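Local structure of Glucose/sorbosone dehydrogenases (Escherichia coli K12, 2G8S) at residues A[68-73]-A[133-138]; A[144-149]-A[197-202]; A[212-217]-A[274-279]. The protein is a six-bladed beta-propeller of the glucose/sorbosone dehydrogenase family that carries a bound calcium ion. One frame throughout, in Å; residues are numbered along the deposited sequence. Where two conformers were deposited one is given.

Contact 1: residues A[68-73]-A[133-138]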
ATOM      1  N   LEU A  68      -6.413  -0.084 -11.165  1.00  6.68           N
ATOM      2  CA  LEU A  68      -5.875   1.209 -10.728  1.00  6.49           C
ATOM      3  C   LEU A  68      -5.687   1.123  -9.227  1.00  6.64           C
ATOM      4  O   LEU A  68      -6.629   0.786  -8.504  1.00  6.46           O
ATOM      5  CB  LEU A  68      -6.828   2.351 -11.081  1.00  6.85           C
ATOM      6  CG  LEU A  68      -6.337   3.753 -10.726  1.00  6.95           C
ATOM      7  CD1 LEU A  68      -5.037   4.098 -11.458  1.00  7.29           C
ATOM      8  CD2 LEU A  68      -7.432   4.770 -11.021  1.00  7.63           C
ATOM      9  N   LEU A  69      -4.465   1.400  -8.777  1.00  6.04           N
ATOM     10  CA  LEU A  69      -4.085   1.133  -7.393  1.00  5.97           C
ATOM     11  C   LEU A  69      -3.889   2.426  -6.596  1.00  5.78           C
ATOM     12  O   LEU A  69      -4.877   3.041  -6.204  1.00  6.28           O
ATOM     13  CB  LEU A  69      -2.884   0.173  -7.330  1.00  5.75           C
ATOM     14  CG  LEU A  69      -3.133  -1.171  -8.056  1.00  6.52           C
ATOM     15  CD1 LEU A  69      -1.834  -1.968  -8.137  1.00  8.14           C
ATOM     16  CD2 LEU A  69      -4.263  -1.998  -7.434  1.00  7.76           C
ATOM     17  N   ASP A  70      -2.652   2.848  -6.349  1.00  5.53           N
ATOM     18  CA  ASP A  70      -2.454   3.978  -5.435  1.00  5.43           C
ATOM     19  C   ASP A  70      -2.623   5.330  -6.108  1.00  5.74           C
ATOM     20  O   ASP A  70      -2.405   5.469  -7.311  1.00  6.17           O
ATOM     21  CB  ASP A  70      -1.083   3.908  -4.757  1.00  5.10           C
ATOM     22  CG  ASP A  70      -1.126   4.357  -3.299  1.00  5.74           C
ATOM     23  OD1 ASP A  70      -2.160   4.912  -2.863  1.00  6.40           O
ATOM     24  OD2 ASP A  70      -0.127   4.129  -2.589  1.00  6.30           O
ATOM     25  N   VAL A  71      -3.010   6.329  -5.313  1.00  5.58           N
ATOM     26  CA  VAL A  71      -2.937   7.719  -5.732  1.00  6.26           C
ATOM     27  C   VAL A  71      -2.277   8.482  -4.593  1.00  6.67           C
ATOM     28  O   VAL A  71      -2.728   8.393  -3.450  1.00  7.22           O
ATOM     29  CB  VAL A  71      -4.332   8.318  -6.069  1.00  6.47           C
ATOM     30  CG1 VAL A  71      -5.335   8.147  -4.920  1.00  6.93           C
ATOM     31  CG2 VAL A  71      -4.197   9.785  -6.433  1.00  6.61           C
ATOM     32  N   VAL A  72      -1.199   9.199  -4.903  1.00  7.22           N
ATOM     33  CA  VAL A  72      -0.441   9.931  -3.883  1.00  7.49           C
ATOM     34  C   VAL A  72      -0.012  11.285  -4.442  1.00  7.64           C
ATOM     35  O   VAL A  72       0.466  11.362  -5.568  1.00  8.04           O
ATOM     36  CB  VAL A  72       0.819   9.126  -3.408  1.00  7.74           C
ATOM     37  CG1 VAL A  72       1.593   9.898  -2.338  1.00  8.53           C
ATOM     38  CG2 VAL A  72       0.426   7.736  -2.899  1.00  8.79           C
ATOM     39  N   LEU A  73      -0.165  12.347  -3.657  1.00  8.32           N
ATOM     40  CA  LEU A  73       0.294  13.665  -4.091  1.00  8.70           C
ATOM     41  C   LEU A  73       1.805  13.754  -3.948  1.00  8.73           C
ATOM     42  O   LEU A  73       2.367  13.227  -2.985  1.00  9.31           O
ATOM     43  CB  LEU A  73      -0.363  14.776  -3.269  1.00  9.52           C
ATOM     44  CG  LEU A  73      -1.872  14.786  -3.064  1.00 11.49           C
ATOM     45  CD1 LEU A  73      -2.251  16.139  -2.496  1.00 13.49           C
ATOM     46  CD2 LEU A  73      -2.641  14.525  -4.338  1.00 12.63           C
ATOM     47  N   GLY A 133       1.786  -2.293  -4.843  1.00  5.61           N
ATOM     48  CA  GLY A 133       1.256  -1.079  -5.467  1.00  5.59           C
ATOM     49  C   GLY A 133       1.348   0.202  -4.663  1.00  5.49           C
ATOM     50  O   GLY A 133       1.237   1.295  -5.220  1.00  6.20           O
ATOM     51  N   ARG A 134       1.550   0.084  -3.353  1.00  5.30           N
ATOM     52  CA  ARG A 134       1.609   1.285  -2.518  1.00  5.48           C
ATOM     53  C   ARG A 134       2.830   2.147  -2.834  1.00  5.35           C
ATOM     54  O   ARG A 134       3.931   1.630  -3.029  1.00  5.46           O
ATOM     55  CB  ARG A 134       1.594   0.928  -1.030  1.00  5.22           C
ATOM     56  CG  ARG A 134       1.545   2.135  -0.090  1.00  6.45           C
ATOM     57  CD  ARG A 134       0.217   2.259   0.648  1.00  8.49           C
ATOM     58  NE  ARG A 134      -0.883   2.753  -0.179  1.00  9.55           N
ATOM     59  CZ  ARG A 134      -2.168   2.716   0.186  1.00 10.50           C
ATOM     60  NH1 ARG A 134      -2.523   2.194   1.358  1.00 10.66           N
ATOM     61  NH2 ARG A 134      -3.106   3.201  -0.619  1.00 11.09           N
ATOM     62  N   LEU A 135       2.602   3.459  -2.881  1.00  5.29           N
ATOM     63  CA  LEU A 135       3.652   4.456  -3.073  1.00  5.62           C
ATOM     64  C   LEU A 135       3.743   5.296  -1.814  1.00  6.06           C
ATOM     65  O   LEU A 135       2.725   5.783  -1.323  1.00  6.82           O
ATOM     66  CB  LEU A 135       3.281   5.380  -4.235  1.00  6.07           C
ATOM     67  CG  LEU A 135       2.899   4.711  -5.556  1.00  6.09           C
ATOM     68  CD1 LEU A 135       2.415   5.753  -6.557  1.00  6.82           C
ATOM     69  CD2 LEU A 135       4.083   3.943  -6.089  1.00  6.43           C
ATOM     70  N   VAL A 136       4.954   5.486  -1.300  1.00  5.62           N
ATOM     71  CA  VAL A 136       5.132   6.382  -0.152  1.00  5.60           C
ATOM     72  C   VAL A 136       6.345   7.286  -0.355  1.00  6.07           C
ATOM     73  O   VAL A 136       7.452   6.797  -0.600  1.00  5.88           O
ATOM     74  CB  VAL A 136       5.283   5.599   1.186  1.00  6.10           C
ATOM     75  CG1 VAL A 136       5.649   6.555   2.325  1.00  5.65           C
ATOM     76  CG2 VAL A 136       3.997   4.873   1.538  1.00  6.87           C
ATOM     77  N   PHE A 137       6.135   8.601  -0.253  1.00  6.12           N
ATOM     78  CA  PHE A 137       7.251   9.549  -0.236  1.00  6.68           C
ATOM     79  C   PHE A 137       7.816   9.653   1.185  1.00  7.33           C
ATOM     80  O   PHE A 137       7.046   9.755   2.156  1.00  7.28           O
ATOM     81  CB  PHE A 137       6.802  10.925  -0.743  1.00  6.78           C
ATOM     82  CG  PHE A 137       6.535  10.962  -2.224  1.00  7.12           C
ATOM     83  CD1 PHE A 137       7.584  11.153  -3.126  1.00  8.07           C
ATOM     84  CD2 PHE A 137       5.249  10.791  -2.712  1.00  8.72           C
ATOM     85  CE1 PHE A 137       7.346  11.162  -4.499  1.00  7.79           C
ATOM     86  CE2 PHE A 137       4.999  10.802  -4.086  1.00  8.23           C
ATOM     87  CZ  PHE A 137       6.054  10.987  -4.978  1.00  7.99           C
ATOM     88  N   ASP A 138       9.144   9.612   1.317  1.00  8.25           N
ATOM     89  CA  ASP A 138       9.730   9.678   2.656  1.00  9.45           C
ATOM     90  C   ASP A 138       9.896  11.109   3.175  1.00 10.33           C
ATOM     91  O   ASP A 138      10.204  11.306   4.349  1.00 11.19           O
ATOM     92  CB  ASP A 138      11.039   8.880   2.762  1.00  9.26           C
ATOM     93  CG  ASP A 138      12.202   9.504   1.992  1.00  9.74           C
ATOM     94  OD1 ASP A 138      12.021  10.491   1.241  1.00 10.46           O
ATOM     95  OD2 ASP A 138      13.322   8.976   2.157  1.00 10.07           O
TER
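Asp70 and Val72 meet Leu135, Phe137 and the returning end of Arg134 across two strands, 68-73 and 135-137, that run nearly parallel, their axes 7.6 Å apart at the closest approach, too far for backbone pairing. The carboxylate of Asp70 bridges the two strands. Its OD2 uses the anti lone pair to accept the backbone N-H of Leu135, with OD2 and N 2.8 Å apart and the bond almost straight (172°). The same oxygen also takes the NE of Arg134, at 2.9 Å, while OD1 receives NH2 of Arg134 at 3.0 Å. The arginine thus grips the acid side-on, with one nitrogen to each oxygen. The chain of Arg134 starts away from Asp70, but bends at chi2 and chi3 bring the edge of the guanidinium back to the carboxylate, whose oxygens lie near the guanidinium plane while the nitrogens stand above the carboxylate plane; the two planes are 44° apart. An aspartate suits this buried place because its short chain holds the carboxylate close to the backbone, where one oxygen can take a main-chain N-H while both meet the arginine. Gly133 turns the chain just before, with a phi of 127° that leaves no room for a CB beside the preceding carbonyl oxygen. Farther along, Val72 sends CG2 to CB of Leu135 (3.9 Å) and CG1 to the edge of the Phe137 ring, 3.8 Å from CD2, so a beta-branched residue touches two partners at once. Both strands are the innermost of adjacent propeller blades. Strand 82-90 pairs with 68-73 through a classic beta bulge, in which Leu69 and Asp70 together oppose Ser86; strand 20-25 packs on Leu69, Asp70 and Arg134.

Contact 2: residues A[144-149]-A[197-202]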
ATOM      1  N   PHE A 144       9.264   5.440  -2.189  1.00  5.71           N
ATOM      2  CA  PHE A 144       9.274   3.995  -1.989  1.00  6.19           C
ATOM      3  C   PHE A 144       8.094   3.349  -2.690  1.00  6.08           C
ATOM      4  O   PHE A 144       6.971   3.872  -2.663  1.00  6.14           O
ATOM      5  CB  PHE A 144       9.272   3.669  -0.493  1.00  6.73           C
ATOM      6  CG  PHE A 144      10.578   3.983   0.181  1.00  7.96           C
ATOM      7  CD1 PHE A 144      11.605   3.044   0.210  1.00  8.42           C
ATOM      8  CD2 PHE A 144      10.795   5.229   0.751  1.00 10.27           C
ATOM      9  CE1 PHE A 144      12.820   3.325   0.830  1.00  9.46           C
ATOM     10  CE2 PHE A 144      12.013   5.531   1.363  1.00 11.99           C
ATOM     11  CZ  PHE A 144      13.027   4.573   1.409  1.00  9.72           C
ATOM     12  N   ILE A 145       8.365   2.216  -3.337  1.00  5.97           N
ATOM     13  CA  ILE A 145       7.363   1.521  -4.135  1.00  5.92           C
ATOM     14  C   ILE A 145       7.324   0.050  -3.714  1.00  5.89           C
ATOM     15  O   ILE A 145       8.349  -0.633  -3.784  1.00  6.05           O
ATOM     16  CB  ILE A 145       7.683   1.626  -5.647  1.00  6.17           C
ATOM     17  CG1 ILE A 145       7.768   3.091  -6.084  1.00  6.26           C
ATOM     18  CG2 ILE A 145       6.628   0.885  -6.464  1.00  7.20           C
ATOM     19  CD1 ILE A 145       8.284   3.285  -7.510  1.00  6.35           C
ATOM     20  N   ALA A 146       6.148  -0.410  -3.284  1.00  5.91           N
ATOM     21  CA  ALA A 146       5.939  -1.774  -2.781  1.00  6.12           C
ATOM     22  C   ALA A 146       5.560  -2.707  -3.916  1.00  6.20           C
ATOM     23  O   ALA A 146       4.561  -2.463  -4.599  1.00  7.10           O
ATOM     24  CB  ALA A 146       4.825  -1.773  -1.748  1.00  7.24           C
ATOM     25  N   LEU A 147       6.337  -3.774  -4.119  1.00  5.87           N
ATOM     26  CA  LEU A 147       6.063  -4.718  -5.207  1.00  5.79           C
ATOM     27  C   LEU A 147       5.905  -6.157  -4.725  1.00  5.46           C
ATOM     28  O   LEU A 147       6.828  -6.731  -4.143  1.00  6.10           O
ATOM     29  CB  LEU A 147       7.163  -4.667  -6.271  1.00  5.99           C
ATOM     30  CG  LEU A 147       7.376  -3.284  -6.900  1.00  5.97           C
ATOM     31  CD1 LEU A 147       8.575  -3.299  -7.841  1.00  7.17           C
ATOM     32  CD2 LEU A 147       6.114  -2.822  -7.639  1.00  6.67           C
ATOM     33  N   GLY A 148       4.744  -6.738  -5.018  1.00  5.30           N
ATOM     34  CA  GLY A 148       4.511  -8.164  -4.786  1.00  5.59           C
ATOM     35  C   GLY A 148       5.300  -9.044  -5.748  1.00  5.62           C
ATOM     36  O   GLY A 148       5.835  -8.557  -6.752  1.00  6.34           O
ATOM     37  N   GLU A 149       5.386 -10.341  -5.445  1.00  5.69           N
ATOM     38  CA  GLU A 149       6.152 -11.253  -6.317  1.00  5.96           C
ATOM     39  C   GLU A 149       5.308 -11.938  -7.399  1.00  6.37           C
ATOM     40  O   GLU A 149       5.732 -12.955  -7.976  1.00  6.24           O
ATOM     41  CB  GLU A 149       7.033 -12.259  -5.540  1.00  6.43           C
ATOM     42  CG  GLU A 149       6.479 -12.852  -4.237  1.00  6.85           C
ATOM     43  CD  GLU A 149       5.199 -13.655  -4.385  1.00  7.31           C
ATOM     44  OE1 GLU A 149       5.143 -14.778  -3.819  1.00  7.10           O
ATOM     45  OE2 GLU A 149       4.245 -13.159  -5.038  1.00  6.76           O
ATOM     46  N   ARG A 197       6.509 -10.780   0.072  1.00  6.20           N
ATOM     47  CA  ARG A 197       5.522 -11.595  -0.645  1.00  6.08           C
ATOM     48  C   ARG A 197       4.531 -10.715  -1.402  1.00  6.48           C
ATOM     49  O   ARG A 197       4.664 -10.525  -2.605  1.00  7.18           O
ATOM     50  CB  ARG A 197       4.800 -12.547   0.325  1.00  6.38           C
ATOM     51  CG  ARG A 197       3.864 -13.532  -0.347  1.00  6.05           C
ATOM     52  CD  ARG A 197       3.226 -14.482   0.670  1.00  6.45           C
ATOM     53  NE  ARG A 197       2.254 -15.380   0.046  1.00  7.09           N
ATOM     54  CZ  ARG A 197       0.970 -15.083  -0.136  1.00  7.61           C
ATOM     55  NH1 ARG A 197       0.494 -13.898   0.255  1.00  8.84           N
ATOM     56  NH2 ARG A 197       0.154 -15.968  -0.711  1.00  7.75           N
ATOM     57  N   ASN A 198       3.537 -10.185  -0.690  1.00  6.40           N
ATOM     58  CA  ASN A 198       2.613  -9.212  -1.272  1.00  6.24           C
ATOM     59  C   ASN A 198       2.381  -8.062  -0.299  1.00  5.98           C
ATOM     60  O   ASN A 198       1.530  -8.150   0.586  1.00  6.11           O
ATOM     61  CB  ASN A 198       1.279  -9.820  -1.728  1.00  6.84           C
ATOM     62  CG  ASN A 198       0.499  -8.868  -2.640  1.00  6.58           C
ATOM     63  OD1 ASN A 198       1.103  -8.019  -3.295  1.00  9.46           O
ATOM     64  ND2 ASN A 198      -0.827  -9.017  -2.701  1.00  7.58           N
ATOM     65  N   PRO A 199       3.157  -6.976  -0.455  1.00  5.46           N
ATOM     66  CA  PRO A 199       3.043  -5.859   0.474  1.00  5.61           C
ATOM     67  C   PRO A 199       1.755  -5.133   0.162  1.00  6.12           C
ATOM     68  O   PRO A 199       1.369  -5.026  -1.012  1.00  6.44           O
ATOM     69  CB  PRO A 199       4.262  -4.988   0.133  1.00  5.73           C
ATOM     70  CG  PRO A 199       4.545  -5.291  -1.309  1.00  5.98           C
ATOM     71  CD  PRO A 199       4.123  -6.709  -1.540  1.00  5.74           C
ATOM     72  N   GLN A 200       1.092  -4.644   1.200  1.00  5.38           N
ATOM     73  CA  GLN A 200      -0.169  -3.935   1.009  1.00  5.83           C
ATOM     74  C   GLN A 200      -0.049  -2.517   1.575  1.00  6.06           C
ATOM     75  O   GLN A 200       0.274  -1.588   0.841  1.00  7.24           O
ATOM     76  CB  GLN A 200      -1.335  -4.747   1.583  1.00  5.99           C
ATOM     77  CG  GLN A 200      -1.548  -6.065   0.841  1.00  7.11           C
ATOM     78  CD  GLN A 200      -2.190  -5.880  -0.526  1.00  8.85           C
ATOM     79  OE1 GLN A 200      -1.514  -5.617  -1.534  1.00 10.59           O
ATOM     80  NE2 GLN A 200      -3.501  -6.035  -0.572  1.00 10.07           N
ATOM     81  N   GLY A 201      -0.271  -2.348   2.871  1.00  6.20           N
ATOM     82  CA  GLY A 201      -0.080  -1.043   3.475  1.00  5.92           C
ATOM     83  C   GLY A 201       1.377  -0.663   3.679  1.00  5.97           C
ATOM     84  O   GLY A 201       2.240  -1.508   3.925  1.00  6.32           O
HETATM   85  N   MSE A 202       1.641   0.631   3.560  1.00  6.43           N
HETATM   86  CA  MSE A 202       2.940   1.205   3.919  0.60  6.24           C
HETATM   87  C   MSE A 202       2.702   2.614   4.416  1.00  6.67           C
HETATM   88  O   MSE A 202       1.754   3.281   3.981  1.00  6.69           O
HETATM   89  CB  MSE A 202       3.904   1.298   2.732  0.60  6.48           C
HETATM   90  CG  MSE A 202       4.246   0.019   2.049  0.60  6.78           C
HETATM   91 SE   MSE A 202       6.009   0.107   1.225  0.39  8.08          SE
HETATM   92  CE  MSE A 202       5.740   1.596  -0.033  0.60  3.70           C
TER
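Ala146 presents its methyl group to two side chains of the facing strand, with Pro199 CG 3.6 Å from its CB and the selenium of Met202, modelled as selenomethionine, 3.7 Å from it. The small residue leaves space for both the proline ring and the long selenomethionine chain. In the conformer given, Met202 bends at its last torsion (chi3 -60°) and lays CE beside the backbone of Phe144, 3.7 Å from its O. The Phe144 ring itself turns away from this strand and meets Trp192 edge-to-face. Pro199 stands with its ring against the peptide leading into Gly148, CD lying 3.5 Å from Gly148 N; a proline suits the place because it brings a compact apolar surface and has no N-H to satisfy. These contacts join the second strand of one blade of the six-bladed propeller, 142-147, to the innermost strand of the next, 198-205. The N-to-C directions of the strand segments differ by 130°, and no sheet continues between them. They draw together at the Gly148 end, where Gly148 CA approaches Arg197 O in a CA-H...O contact and the same oxygen accepts the N-H of Glu149, with N and O 2.9 Å apart. Glu149, bent at chi2, brings CG against Arg197 O; the Arg197 side chain, extended from CG to NE, crosses that of Glu149 at a slant. Their charged ends pass without a salt bridge, Glu149 OE1 and Arg197 NE lying 4.9 Å apart with the carboxylate and guanidinium planes 49° from one another. Each buried charge is instead anchored elsewhere: Glu149 OE2 bonds to His130 ND1 and Asn151 N and its OE1 to Trp235 NE1, while NH1 of Arg197 bonds to the carbonyl oxygen of His216.

Contact 3: residues A[212-217]-A[274-279]. With EDO (1,2-ethanediol), chain E.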
ATOM      1  N   TRP A 212       7.461   1.930   7.485  1.00  6.06           N
ATOM      2  CA  TRP A 212       6.932   0.621   7.882  1.00  5.80           C
ATOM      3  C   TRP A 212       6.066   0.064   6.764  1.00  5.85           C
ATOM      4  O   TRP A 212       5.396   0.819   6.050  1.00  5.32           O
ATOM      5  CB  TRP A 212       6.071   0.737   9.143  1.00  6.07           C
ATOM      6  CG  TRP A 212       6.829   0.993  10.434  1.00  6.51           C
ATOM      7  CD1 TRP A 212       7.993   1.693  10.595  1.00  6.61           C
ATOM      8  CD2 TRP A 212       6.420   0.591  11.751  1.00  6.41           C
ATOM      9  NE1 TRP A 212       8.354   1.724  11.938  1.00  7.23           N
ATOM     10  CE2 TRP A 212       7.401   1.061  12.662  1.00  6.76           C
ATOM     11  CE3 TRP A 212       5.319  -0.127  12.247  1.00  7.36           C
ATOM     12  CZ2 TRP A 212       7.317   0.825  14.048  1.00  6.67           C
ATOM     13  CZ3 TRP A 212       5.233  -0.359  13.623  1.00  7.41           C
ATOM     14  CH2 TRP A 212       6.229   0.116  14.503  1.00  7.13           C
ATOM     15  N   LEU A 213       6.073  -1.252   6.602  1.00  5.64           N
ATOM     16  CA  LEU A 213       5.185  -1.863   5.627  1.00  6.26           C
ATOM     17  C   LEU A 213       4.527  -3.094   6.190  1.00  5.68           C
ATOM     18  O   LEU A 213       4.999  -3.664   7.188  1.00  5.95           O
ATOM     19  CB  LEU A 213       5.917  -2.197   4.329  1.00  7.41           C
ATOM     20  CG  LEU A 213       6.977  -3.276   4.198  1.00  7.92           C
ATOM     21  CD1 LEU A 213       6.410  -4.705   4.232  1.00  8.52           C
ATOM     22  CD2 LEU A 213       7.699  -3.066   2.866  1.00  8.33           C
ATOM     23  N   ASN A 214       3.441  -3.505   5.546  1.00  5.04           N
ATOM     24  CA  ASN A 214       2.839  -4.782   5.884  1.00  4.87           C
ATOM     25  C   ASN A 214       2.670  -5.651   4.649  1.00  5.31           C
ATOM     26  O   ASN A 214       2.786  -5.177   3.507  1.00  5.38           O
ATOM     27  CB  ASN A 214       1.528  -4.616   6.688  1.00  4.96           C
ATOM     28  CG  ASN A 214       0.367  -4.113   5.846  1.00  4.53           C
ATOM     29  OD1 ASN A 214       0.199  -4.494   4.683  1.00  6.08           O
ATOM     30  ND2 ASN A 214      -0.473  -3.293   6.455  1.00  5.57           N
ATOM     31  N   GLU A 215       2.441  -6.933   4.881  1.00  5.71           N
ATOM     32  CA  GLU A 215       2.298  -7.863   3.765  1.00  6.71           C
ATOM     33  C   GLU A 215       1.412  -9.043   4.099  1.00  6.35           C
ATOM     34  O   GLU A 215       1.326  -9.463   5.263  1.00  6.56           O
ATOM     35  CB  GLU A 215       3.656  -8.340   3.225  1.00  8.16           C
ATOM     36  CG  GLU A 215       4.571  -8.980   4.222  1.00  9.29           C
ATOM     37  CD  GLU A 215       5.911  -9.353   3.585  1.00  8.54           C
ATOM     38  OE1 GLU A 215       5.910 -10.266   2.736  1.00 10.13           O
ATOM     39  OE2 GLU A 215       6.942  -8.727   3.934  1.00  9.21           O
ATOM     40  N   HIS A 216       0.756  -9.572   3.068  1.00  6.02           N
ATOM     41  CA  HIS A 216      -0.029 -10.786   3.213  1.00  6.28           C
ATOM     42  C   HIS A 216       0.861 -12.010   3.226  1.00  6.32           C
ATOM     43  O   HIS A 216       1.723 -12.178   2.358  1.00  6.16           O
ATOM     44  CB  HIS A 216      -1.002 -10.947   2.049  1.00  6.15           C
ATOM     45  CG  HIS A 216      -2.132  -9.977   2.071  1.00  6.38           C
ATOM     46  ND1 HIS A 216      -3.071  -9.907   1.064  1.00  8.10           N
ATOM     47  CD2 HIS A 216      -2.467  -9.021   2.967  1.00  5.72           C
ATOM     48  CE1 HIS A 216      -3.944  -8.956   1.347  1.00  7.73           C
ATOM     49  NE2 HIS A 216      -3.599  -8.405   2.498  1.00  6.46           N
ATOM     50  N   GLY A 217       0.624 -12.880   4.199  1.00  6.83           N
ATOM     51  CA  GLY A 217       1.175 -14.226   4.171  1.00  7.11           C
ATOM     52  C   GLY A 217       0.242 -15.123   3.373  1.00  8.03           C
ATOM     53  O   GLY A 217      -0.823 -14.676   2.930  1.00  8.42           O
ATOM     54  N   SER A 274      -4.206  -4.636   5.257  1.00  5.52           N
ATOM     55  CA  SER A 274      -4.291  -3.735   4.109  1.00  5.59           C
ATOM     56  C   SER A 274      -3.735  -2.337   4.457  1.00  5.87           C
ATOM     57  O   SER A 274      -2.709  -2.230   5.118  1.00  6.92           O
ATOM     58  CB  SER A 274      -5.725  -3.703   3.574  1.00  5.70           C
ATOM     59  OG  SER A 274      -6.611  -3.238   4.575  1.00  6.33           O
ATOM     60  N   GLY A 275      -4.375  -1.276   3.998  1.00  6.47           N
ATOM     61  CA  GLY A 275      -3.878   0.070   4.269  1.00  6.45           C
ATOM     62  C   GLY A 275      -3.691   0.344   5.750  1.00  6.74           C
ATOM     63  O   GLY A 275      -4.497  -0.123   6.567  1.00  6.92           O
HETATM   64  N   MSE A 276      -2.632   1.094   6.076  1.00  7.03           N
HETATM   65  CA  MSE A 276      -2.216   1.409   7.456  0.70  8.02           C
HETATM   66  C   MSE A 276      -2.049   2.903   7.653  1.00  7.28           C
HETATM   67  O   MSE A 276      -1.609   3.601   6.734  1.00  7.54           O
HETATM   68  CB  MSE A 276      -0.822   0.869   7.736  0.70  8.71           C
HETATM   69  CG  MSE A 276      -0.606  -0.564   7.591  0.70 10.80           C
HETATM   70 SE   MSE A 276       0.939  -0.832   8.582  0.45 10.29          SE
HETATM   71  CE  MSE A 276       2.309  -0.152   7.404  0.70  8.27           C
ATOM     72  N   ALA A 277      -2.335   3.378   8.858  1.00  6.21           N
ATOM     73  CA  ALA A 277      -2.162   4.788   9.194  1.00  6.31           C
ATOM     74  C   ALA A 277      -1.717   4.929  10.639  1.00  6.19           C
ATOM     75  O   ALA A 277      -2.322   4.349  11.546  1.00  6.09           O
ATOM     76  CB  ALA A 277      -3.463   5.536   8.987  1.00  6.70           C
ATOM     77  N   PHE A 278      -0.643   5.678  10.847  1.00  5.29           N
ATOM     78  CA  PHE A 278      -0.239   6.068  12.200  1.00  5.52           C
ATOM     79  C   PHE A 278      -1.066   7.267  12.631  1.00  5.78           C
ATOM     80  O   PHE A 278      -1.423   8.118  11.807  1.00  6.79           O
ATOM     81  CB  PHE A 278       1.245   6.461  12.224  1.00  5.90           C
ATOM     82  CG  PHE A 278       2.182   5.320  11.935  1.00  5.64           C
ATOM     83  CD1 PHE A 278       2.545   4.437  12.944  1.00  5.77           C
ATOM     84  CD2 PHE A 278       2.702   5.125  10.654  1.00  7.01           C
ATOM     85  CE1 PHE A 278       3.406   3.364  12.680  1.00  6.01           C
ATOM     86  CE2 PHE A 278       3.554   4.057  10.379  1.00  6.51           C
ATOM     87  CZ  PHE A 278       3.911   3.182  11.391  1.00  5.12           C
ATOM     88  N   TYR A 279      -1.325   7.350  13.934  1.00  6.05           N
ATOM     89  CA  TYR A 279      -2.138   8.435  14.479  1.00  6.47           C
ATOM     90  C   TYR A 279      -1.317   9.267  15.461  1.00  7.30           C
ATOM     91  O   TYR A 279      -0.904   8.755  16.500  1.00  6.85           O
ATOM     92  CB  TYR A 279      -3.415   7.906  15.132  1.00  6.65           C
ATOM     93  CG  TYR A 279      -4.388   9.028  15.393  1.00  5.99           C
ATOM     94  CD1 TYR A 279      -5.396   9.332  14.477  1.00  6.76           C
ATOM     95  CD2 TYR A 279      -4.276   9.808  16.542  1.00  6.23           C
ATOM     96  CE1 TYR A 279      -6.279  10.379  14.716  1.00  7.33           C
ATOM     97  CE2 TYR A 279      -5.139  10.843  16.789  1.00  6.80           C
ATOM     98  CZ  TYR A 279      -6.142  11.128  15.877  1.00  7.32           C
ATOM     99  OH  TYR A 279      -6.994  12.174  16.126  1.00  7.06           O
TER
HETATM  100  C1  EDO E3002       5.077 -12.927   4.130  1.00 10.05           C
HETATM  101  O1  EDO E3002       6.361 -12.794   3.491  1.00  9.94           O
HETATM  102  C2  EDO E3002       4.770 -14.414   4.304  1.00 10.27           C
HETATM  103  O2  EDO E3002       5.857 -15.046   4.973  1.00  7.84           O
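Trp212 and Asn214 meet Phe278, Met276 and Ser274 in a buried packing contact between neighbouring blades, secured by one amide hydrogen bond. Strand 210-216, second in its blade, faces strand 273-279, the innermost of the next; the axes come no closer than 8.0 Å, so the two strands are joined through side chains, not by backbone-to-backbone hydrogen bonds, and their directions are roughly opposed (158°). The aromatic pair is T-shaped. Phe278 points its edge at a face of Trp212, the ring planes at 83° to one another, and its CZ comes down off-centre, 3.6 Å from CD2 of the indole. A broad indole face suits such an approach, since it offers pi density to the phenyl C-H groups. Met276, modelled as selenomethionine, curls at its end in the conformer given and sets CE 3.5 Å from Trp212 O. Asn214 supplies the polar link: its ND2 lies 2.8 Å from Ser274 O, almost perfectly in line with the N-H (176°), and the acceptor lies in the plane of the amide. Because OD1 takes the backbone N-H of Gly201 in the adjoining strand, the asparagine uses both ends of its amide, which fixes its rotation and serves two main-chain polar atoms in the buried interior. Ser274 turns its hydroxyl the other way, to Ile325 O. Glu215 extends away from this interface; its OE1 accepts both Arg197 N and the hydroxyl O1 of a 1,2-ethanediol, 2.7 Å away, which is probably from the crystallisation liquor and also bonds to Thr239. Apolar and aromatic packing between radially arranged four-stranded antiparallel sheets is typical of a beta-propeller, and here it seats one blade of the six against the next.

How the contacts relate
The three contacts bridge three successive blade boundaries of the propeller, all close to its centre. Contacts 1 and 2, centres 11 Å apart, share the sheet in which 135-137 pairs with 142-147, and Gly133 N lies 2.8 Å from Ala146 O. Contacts 2 and 3, centres 10 Å apart, share the next sheet, where Gly201 O and Asn214 N are 2.8 Å apart. Contacts 1 and 3 have centres 13 Å apart and barely touch, Arg134 NH1 packing 3.8 Å from Gly275 CA. The calcium ion, bound at Glu223 and Tyr233, lies near contacts 2 and 3, about 7 Å from the nearest atom of the Arg197 side chain and about 8 Å from that of Leu213.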